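Local coordinates for Exo beta-1,2-glucooligosaccharide sophorohydrolase (non-reducing end) (Parabacteroides distasonis ATCC 8503, PDB 5Z06), which hydrolyses linear beta-1,2-glucan and beta-1,2-glucooligosaccharides of four or more glucose units, releasing sophorose from the non-reducing end, at residues F21-K26 against R37-V42; G302-S307 against D373-K378; K459-N464 against E495-Y500. All coordinates share one frame; numbering follows the deposited sequence.

Contact 1: F21-K26 against R37-V42; sequences FYSQAK and RHHLPV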
# COMPACT_ATOMS: atom_id res chain seq x y z
N PHE A 21 -11.92 -8.76 9.83
CA PHE A 21 -11.23 -7.99 10.80
C PHE A 21 -12.08 -6.81 11.21
O PHE A 21 -12.23 -6.56 12.39
CB PHE A 21 -9.85 -7.51 10.30
CG PHE A 21 -9.21 -6.60 11.28
CD1 PHE A 21 -8.48 -7.11 12.32
CD2 PHE A 21 -9.44 -5.24 11.22
CE1 PHE A 21 -7.94 -6.28 13.28
CE2 PHE A 21 -8.91 -4.40 12.19
CZ PHE A 21 -8.15 -4.92 13.21
N TYR A 22 -12.66 -6.12 10.24
CA TYR A 22 -13.41 -4.90 10.48
C TYR A 22 -14.87 -5.19 10.81
O TYR A 22 -15.78 -4.67 10.18
CB TYR A 22 -13.34 -4.01 9.26
CG TYR A 22 -11.96 -3.52 8.98
CD1 TYR A 22 -11.41 -2.49 9.73
CD2 TYR A 22 -11.19 -4.09 7.99
CE1 TYR A 22 -10.13 -2.03 9.48
CE2 TYR A 22 -9.91 -3.63 7.74
CZ TYR A 22 -9.40 -2.60 8.47
OH TYR A 22 -8.14 -2.19 8.18
N SER A 23 -15.06 -6.04 11.81
CA SER A 23 -16.37 -6.32 12.32
C SER A 23 -16.25 -6.66 13.77
O SER A 23 -15.17 -6.96 14.28
CB SER A 23 -17.03 -7.48 11.58
OG SER A 23 -16.31 -8.66 11.77
N GLN A 24 -17.37 -6.61 14.43
CA GLN A 24 -17.44 -6.99 15.81
C GLN A 24 -18.68 -7.87 15.91
O GLN A 24 -19.65 -7.68 15.18
CB GLN A 24 -17.51 -5.76 16.69
CG GLN A 24 -17.46 -6.04 18.19
CD GLN A 24 -17.55 -4.77 19.04
OE1 GLN A 24 -17.80 -3.66 18.54
NE2 GLN A 24 -17.35 -4.93 20.35
N ALA A 25 -18.62 -8.85 16.79
CA ALA A 25 -19.79 -9.65 17.11
C ALA A 25 -19.62 -10.12 18.53
O ALA A 25 -18.59 -10.68 18.90
CB ALA A 25 -19.95 -10.80 16.14
N LYS A 26 -20.61 -9.83 19.35
CA LYS A 26 -20.54 -10.15 20.75
C LYS A 26 -21.93 -10.40 21.23
O LYS A 26 -22.90 -10.04 20.57
CB LYS A 26 -19.87 -9.04 21.56
CG LYS A 26 -20.45 -7.65 21.36
CD LYS A 26 -19.56 -6.54 21.93
CE LYS A 26 -19.75 -6.31 23.42
NZ LYS A 26 -19.88 -4.86 23.74
N ARG A 37 -13.14 -14.70 17.52
CA ARG A 37 -12.47 -13.61 18.26
C ARG A 37 -13.24 -12.31 18.15
O ARG A 37 -12.67 -11.25 17.98
CB ARG A 37 -11.03 -13.41 17.78
CG ARG A 37 -10.13 -14.62 17.91
CD ARG A 37 -8.84 -14.37 17.15
NE ARG A 37 -9.00 -14.85 15.78
CZ ARG A 37 -9.11 -14.13 14.67
NH1 ARG A 37 -9.02 -12.80 14.66
NH2 ARG A 37 -9.29 -14.77 13.52
N HIS A 38 -14.56 -12.42 18.26
CA HIS A 38 -15.48 -11.31 18.22
C HIS A 38 -15.51 -10.59 16.89
O HIS A 38 -15.83 -9.41 16.85
CB HIS A 38 -15.24 -10.35 19.39
CG HIS A 38 -15.30 -11.04 20.71
ND1 HIS A 38 -16.46 -11.62 21.19
CD2 HIS A 38 -14.34 -11.33 21.62
CE1 HIS A 38 -16.23 -12.18 22.36
NE2 HIS A 38 -14.94 -12.02 22.65
N HIS A 39 -15.22 -11.32 15.82
CA HIS A 39 -15.35 -10.84 14.47
C HIS A 39 -16.40 -11.73 13.84
O HIS A 39 -16.58 -12.88 14.25
CB HIS A 39 -14.05 -10.96 13.68
CG HIS A 39 -12.92 -10.14 14.21
ND1 HIS A 39 -12.95 -8.76 14.27
CD2 HIS A 39 -11.70 -10.50 14.68
CE1 HIS A 39 -11.82 -8.32 14.78
NE2 HIS A 39 -11.04 -9.35 15.03
N LEU A 40 -17.06 -11.18 12.84
CA LEU A 40 -18.05 -11.89 12.08
C LEU A 40 -17.37 -12.91 11.22
O LEU A 40 -16.28 -12.65 10.74
CB LEU A 40 -18.84 -10.94 11.19
CG LEU A 40 -19.89 -10.15 11.93
CD1 LEU A 40 -20.53 -9.15 10.98
CD2 LEU A 40 -20.95 -11.07 12.51
N PRO A 41 -18.02 -14.07 11.02
CA PRO A 41 -17.45 -15.02 10.09
C PRO A 41 -17.60 -14.55 8.67
O PRO A 41 -18.51 -13.80 8.35
CB PRO A 41 -18.26 -16.30 10.33
CG PRO A 41 -18.89 -16.12 11.65
CD PRO A 41 -19.15 -14.64 11.76
N VAL A 42 -16.69 -14.99 7.83
CA VAL A 42 -16.75 -14.70 6.42
C VAL A 42 -17.25 -15.97 5.78
O VAL A 42 -16.61 -17.01 5.86
CB VAL A 42 -15.38 -14.35 5.86
CG1 VAL A 42 -15.42 -14.25 4.34
CG2 VAL A 42 -14.92 -13.03 6.44

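Contact 2: G302-S307 against D373-K378; sequences GAEPNS and DGTTGK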
# COMPACT_ATOMS: atom_id res chain seq x y z
N GLY A 302 -0.24 1.48 -13.28
CA GLY A 302 -0.79 2.11 -12.10
C GLY A 302 -0.41 3.56 -11.89
O GLY A 302 -0.88 4.19 -10.92
N ALA A 303 0.45 4.12 -12.74
CA ALA A 303 0.87 5.50 -12.55
C ALA A 303 -0.32 6.44 -12.70
O ALA A 303 -1.26 6.17 -13.45
CB ALA A 303 1.94 5.89 -13.53
N GLU A 304 -0.27 7.54 -11.95
CA GLU A 304 -1.13 8.67 -12.21
C GLU A 304 -0.82 9.04 -13.66
O GLU A 304 0.33 9.31 -13.97
CB GLU A 304 -0.81 9.80 -11.21
CG GLU A 304 -1.73 11.00 -11.24
CD GLU A 304 -1.67 11.75 -12.53
OE1 GLU A 304 -0.55 12.21 -12.90
OE2 GLU A 304 -2.73 11.86 -13.20
N PRO A 305 -1.84 8.99 -14.57
CA PRO A 305 -1.57 9.08 -16.03
C PRO A 305 -1.04 10.42 -16.53
O PRO A 305 -0.35 10.44 -17.53
CB PRO A 305 -2.93 8.76 -16.67
CG PRO A 305 -3.94 9.01 -15.61
CD PRO A 305 -3.26 8.71 -14.30
N ASN A 306 -1.32 11.52 -15.86
CA ASN A 306 -0.91 12.82 -16.39
C ASN A 306 0.57 13.02 -16.12
O ASN A 306 1.32 13.36 -17.02
CB ASN A 306 -1.77 13.95 -15.83
CG ASN A 306 -3.24 13.76 -16.16
OD1 ASN A 306 -3.74 14.30 -17.14
ND2 ASN A 306 -3.93 12.96 -15.35
N SER A 307 0.99 12.71 -14.91
CA SER A 307 2.40 12.84 -14.49
C SER A 307 3.27 11.66 -14.88
O SER A 307 4.48 11.81 -15.06
CB SER A 307 2.49 12.99 -12.96
OG SER A 307 1.89 11.88 -12.32
N ASP A 373 -0.32 16.98 -7.00
CA ASP A 373 -1.46 16.59 -7.79
C ASP A 373 -0.91 16.42 -9.20
O ASP A 373 -0.46 17.38 -9.82
CB ASP A 373 -2.58 17.64 -7.69
CG ASP A 373 -3.84 17.24 -8.44
OD1 ASP A 373 -3.75 16.65 -9.53
OD2 ASP A 373 -4.93 17.54 -7.94
N GLY A 374 -0.94 15.18 -9.68
CA GLY A 374 -0.40 14.82 -10.98
C GLY A 374 -1.05 15.52 -12.15
O GLY A 374 -0.45 15.65 -13.19
N THR A 375 -2.30 15.94 -11.99
CA THR A 375 -3.03 16.64 -13.01
C THR A 375 -2.71 18.12 -13.06
O THR A 375 -2.97 18.75 -14.05
CB THR A 375 -4.55 16.50 -12.80
OG1 THR A 375 -4.94 17.11 -11.57
CG2 THR A 375 -4.98 15.02 -12.79
N THR A 376 -2.18 18.69 -11.97
CA THR A 376 -1.92 20.14 -11.92
C THR A 376 -0.47 20.60 -11.65
O THR A 376 -0.16 21.76 -11.90
CB THR A 376 -2.81 20.81 -10.87
OG1 THR A 376 -2.38 20.42 -9.55
CG2 THR A 376 -4.27 20.44 -11.09
N GLY A 377 0.38 19.71 -11.13
CA GLY A 377 1.71 20.11 -10.67
C GLY A 377 1.68 20.81 -9.32
O GLY A 377 2.73 21.23 -8.82
N LYS A 378 0.50 20.90 -8.70
CA LYS A 378 0.34 21.65 -7.45
C LYS A 378 0.56 20.70 -6.28
O LYS A 378 0.07 19.57 -6.28
CB LYS A 378 -1.05 22.30 -7.33
CG LYS A 378 -1.41 23.34 -8.40
CD LYS A 378 -0.38 24.44 -8.55
CE LYS A 378 -0.12 25.17 -7.23
NZ LYS A 378 0.98 26.16 -7.38

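Contact 3: K459-N464 against E495-Y500; sequences KLIGWN and EYAQEY. With GOL (glycerol), chain G.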
# COMPACT_ATOMS: atom_id res chain seq x y z
N LYS A 459 14.81 18.13 12.03
CA LYS A 459 16.20 17.97 11.60
C LYS A 459 16.37 16.60 11.00
O LYS A 459 15.73 15.65 11.46
CB LYS A 459 17.16 18.12 12.75
CG LYS A 459 17.28 19.55 13.26
CD LYS A 459 17.80 19.54 14.70
CE LYS A 459 18.36 20.89 15.14
NZ LYS A 459 17.29 21.85 15.51
N LEU A 460 17.22 16.49 9.98
CA LEU A 460 17.53 15.20 9.40
C LEU A 460 18.67 14.59 10.17
O LEU A 460 19.80 15.07 10.10
CB LEU A 460 17.89 15.31 7.91
CG LEU A 460 16.76 15.33 6.90
CD1 LEU A 460 15.44 15.82 7.46
CD2 LEU A 460 17.12 16.09 5.64
N ILE A 461 18.35 13.55 10.93
CA ILE A 461 19.31 12.92 11.83
C ILE A 461 19.23 11.43 11.66
O ILE A 461 18.16 10.83 11.90
CB ILE A 461 18.99 13.29 13.29
CG1 ILE A 461 19.03 14.83 13.46
CG2 ILE A 461 19.97 12.59 14.25
CD1 ILE A 461 18.52 15.31 14.79
N GLY A 462 20.34 10.83 11.24
CA GLY A 462 20.48 9.38 11.12
C GLY A 462 20.88 8.77 12.46
O GLY A 462 21.21 9.51 13.37
N TRP A 463 20.86 7.46 12.63
CA TRP A 463 20.40 6.49 11.63
C TRP A 463 18.89 6.56 11.45
O TRP A 463 18.12 6.41 12.39
CB TRP A 463 20.75 5.09 12.05
CG TRP A 463 20.17 4.03 11.17
CD1 TRP A 463 19.15 3.16 11.46
CD2 TRP A 463 20.56 3.75 9.83
NE1 TRP A 463 18.91 2.33 10.39
CE2 TRP A 463 19.76 2.68 9.37
CE3 TRP A 463 21.52 4.29 8.97
CZ2 TRP A 463 19.90 2.13 8.10
CZ3 TRP A 463 21.67 3.73 7.70
CH2 TRP A 463 20.86 2.67 7.28
N ASN A 464 18.51 6.84 10.21
CA ASN A 464 17.16 6.64 9.74
C ASN A 464 17.22 6.50 8.21
O ASN A 464 18.26 6.11 7.67
CB ASN A 464 16.20 7.73 10.27
CG ASN A 464 16.47 9.12 9.71
OD1 ASN A 464 17.42 9.35 8.97
ND2 ASN A 464 15.61 10.04 10.07
N GLU A 495 24.09 16.34 21.69
CA GLU A 495 23.08 15.98 22.69
C GLU A 495 21.67 15.92 22.10
O GLU A 495 20.95 14.94 22.32
CB GLU A 495 23.14 16.96 23.89
CG GLU A 495 22.68 18.43 23.65
CD GLU A 495 23.40 19.18 22.49
OE1 GLU A 495 24.65 19.35 22.55
OE2 GLU A 495 22.71 19.59 21.51
N TYR A 496 21.31 16.94 21.32
CA TYR A 496 20.00 17.02 20.72
C TYR A 496 19.76 15.81 19.81
O TYR A 496 18.67 15.23 19.83
CB TYR A 496 19.81 18.32 19.92
CG TYR A 496 18.46 18.37 19.25
CD1 TYR A 496 18.24 17.72 18.03
CD2 TYR A 496 17.38 19.01 19.86
CE1 TYR A 496 17.00 17.71 17.43
CE2 TYR A 496 16.13 19.02 19.24
CZ TYR A 496 15.95 18.36 18.03
OH TYR A 496 14.74 18.33 17.40
N ALA A 497 20.76 15.44 19.02
CA ALA A 497 20.63 14.33 18.05
C ALA A 497 20.55 13.01 18.79
O ALA A 497 19.85 12.09 18.36
CB ALA A 497 21.78 14.32 17.06
N GLN A 498 21.28 12.92 19.90
CA GLN A 498 21.20 11.76 20.78
C GLN A 498 19.79 11.60 21.31
O GLN A 498 19.22 10.52 21.23
CB GLN A 498 22.20 11.87 21.92
CG GLN A 498 23.66 11.78 21.49
CD GLN A 498 24.61 12.10 22.61
OE1 GLN A 498 24.39 11.70 23.76
NE2 GLN A 498 25.70 12.79 22.29
N GLU A 499 19.24 12.69 21.84
CA GLU A 499 17.86 12.70 22.34
C GLU A 499 16.83 12.38 21.26
O GLU A 499 15.87 11.67 21.51
CB GLU A 499 17.53 14.05 22.99
CG GLU A 499 18.21 14.26 24.34
CD GLU A 499 17.95 15.64 24.95
OE1 GLU A 499 17.37 16.53 24.30
OE2 GLU A 499 18.34 15.84 26.11
N TYR A 500 17.02 12.90 20.07
CA TYR A 500 16.15 12.61 18.93
C TYR A 500 16.10 11.12 18.63
O TYR A 500 15.03 10.55 18.44
CB TYR A 500 16.62 13.40 17.72
CG TYR A 500 15.85 13.12 16.47
CD1 TYR A 500 16.22 12.05 15.64
CD2 TYR A 500 14.78 13.91 16.10
CE1 TYR A 500 15.54 11.77 14.48
CE2 TYR A 500 14.08 13.63 14.93
CZ TYR A 500 14.48 12.57 14.12
OH TYR A 500 13.80 12.26 12.96
C1 GOL G . 12.90 8.73 12.71
O1 GOL G . 13.92 9.63 12.23
C2 GOL G . 11.58 9.05 12.03
O2 GOL G . 11.25 10.39 12.37
C3 GOL G . 11.65 8.98 10.50
O3 GOL G . 12.18 7.74 10.08
O HOH W 1 15.45 13.01 10.94
O HOH W 2 14.43 18.01 14.75

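Contact 1: F21-K26 against R37-V42
Q24 and H39 face each other with CA atoms 4.6 Å apart, and a single backbone bond, from A25 N to H38 O (2.8 Å), joins the strand to the irregular chain of R37-V42; Q24 adds a CA-H...O contact to the same oxygen. Side chains supply the other bonds. The H39 ring turns its ND1 to S23 O at 2.9 Å, the N-H...O angle being 153°, while one ring face lies over F21 CA in a CH-pi contact. S23 reaches back with OG, which accepts from L40 N at 2.8 Å in a nearly straight bond; this hydroxyl is also hydrogen-bonded to Y20 O. Strand 23-28 is an outermost strand of a five-stranded antiparallel sheet, paired through its other side with strand 65-71, so an irregular loop lines a sheet edge here by lending ring nitrogens where a further strand would offer amides. H38 does this too: a chi1 of -55° sets its CG anti to the carbonyl carbon, which swings the ring along the strand to A25 O, and ND1 meets that oxygen at 3.3 Å, in the plane of both ring and carbonyl. Beside these polar contacts, L40 CD2 packs on A25 CB at 3.8 Å, and the leucine continues onto S68 of strand 65-71 and L56 of strand 53-59.

Contact 2: G302-S307 against D373-K378
E304 points its carboxylate at the backbone of G374, OE1 standing 3.2 Å from G374 CA, and no hydrogen bond crosses between the two loops. What fixes this flat group lies within its own loop. Its CG is anti to the backbone N (chi1 -173°), and a bend at chi2 folds the carboxylate back over the chain that follows, where donors of N306 and S307 grip both oxygens. OE1 accepts from S307 N on the syn side, at 2.6 Å, and from S307 OG through its anti lone pair; that hydroxyl is hydrogen-bonded to L309 N as well. OE2 takes N306 ND2 through its syn lone pair in an almost perfectly straight bond of 2.7 Å, with the oxygen in the plane of the asparagine amide, and takes N306 N from above the carboxylate plane. Four donors thus hold the group against rotation.

The E304 and T375 side chains cross at about a right angle, OE2 lying 3.9 Å from T375 CG2. The same methyl approaches N306 ND2 at 3.4 Å, and N306 CB rests on G374 O at an equal distance. In T375, OG1 lies between the backbone N and the carbonyl carbon (chi1 63°), while CG2 is anti to the carbonyl carbon and faces E304 and N306. D373 OD1 receives T375 N at 2.9 Å, forming an Asx turn. G374, close against the glutamate, brings no side chain of its own.

The pair joins the loop that follows helix 284-297 to the one that follows strand 371-373. E304 and S307 also lean on I321 of strand 320-322, while S307 touches F357 of helix 344-360.

Contact 3: K459-N464 against E495-Y500
I461 sits at the centre, its CD1 placed over one face of the Y500 ring (4.2 Å from the centroid, a CH-pi contact) and at the edge of the Y496 ring, 3.9 Å from CE1. Its other branch, CG2, packs on A497 CB at 3.8 Å. One isoleucine thus meets three residues of a single helix, the two tyrosines one turn apart with CG anti to the backbone N in each. K459 covers a face of Y496: CD comes to 3.4 Å from CE1, and the bend at chi4 (79°) carries NZ over the ring, 4.7 Å from its centroid, in a cation-pi contact. The ammonium is also hydrogen-bonded to Y445 OH.

Around these apolar and ring contacts, water takes over where the protein makes no direct hydrogen bond between the segments. One water accepts from I461 N, donates to K459 O and bonds Y500 OH, with a weak bond from N464 ND2; another joins K459 N to Y496 OH. Y500 OH and N464 ND2 both bind O1 of a glycerol, the amide at 2.8 Å, and E465 holds the same molecule. The glycerol probably came from the crystallisation liquor, and it shows that this spot can accommodate a small polyol. H458 is a further hydrogen-bond partner of the Y500 hydroxyl.

Both segments belong to the glycoamylase-like region. The loop 459-464, with a cis peptide before W463, leads into helix 467-475 and rests against helix 495-505; L460, pointing away from helix 495-505, touches helix 392-408, and W463 packs on helix 556-573.

From the N terminus, contact 1 comes first, closing a short loop of ten residues and fixing the run between strands 32-33 and 42-43 to the edge strand 23-28 of the beta-rich N-terminal part. Contact 2 opens much later and closes a longer excursion of 65 residues, about half of them helical, tying the loop after helix 284-297 to the one after strand 371-373. Contact 3 then closes 30 residues, including helices 467-475 and 485-490, bringing a loop onto helix 495-505. The three follow in series, with none nested or crossing, and do not touch: their nearest atoms lie at least about 21 Å apart, and contacts 1 and 2 occupy opposite sides of the chain's centre.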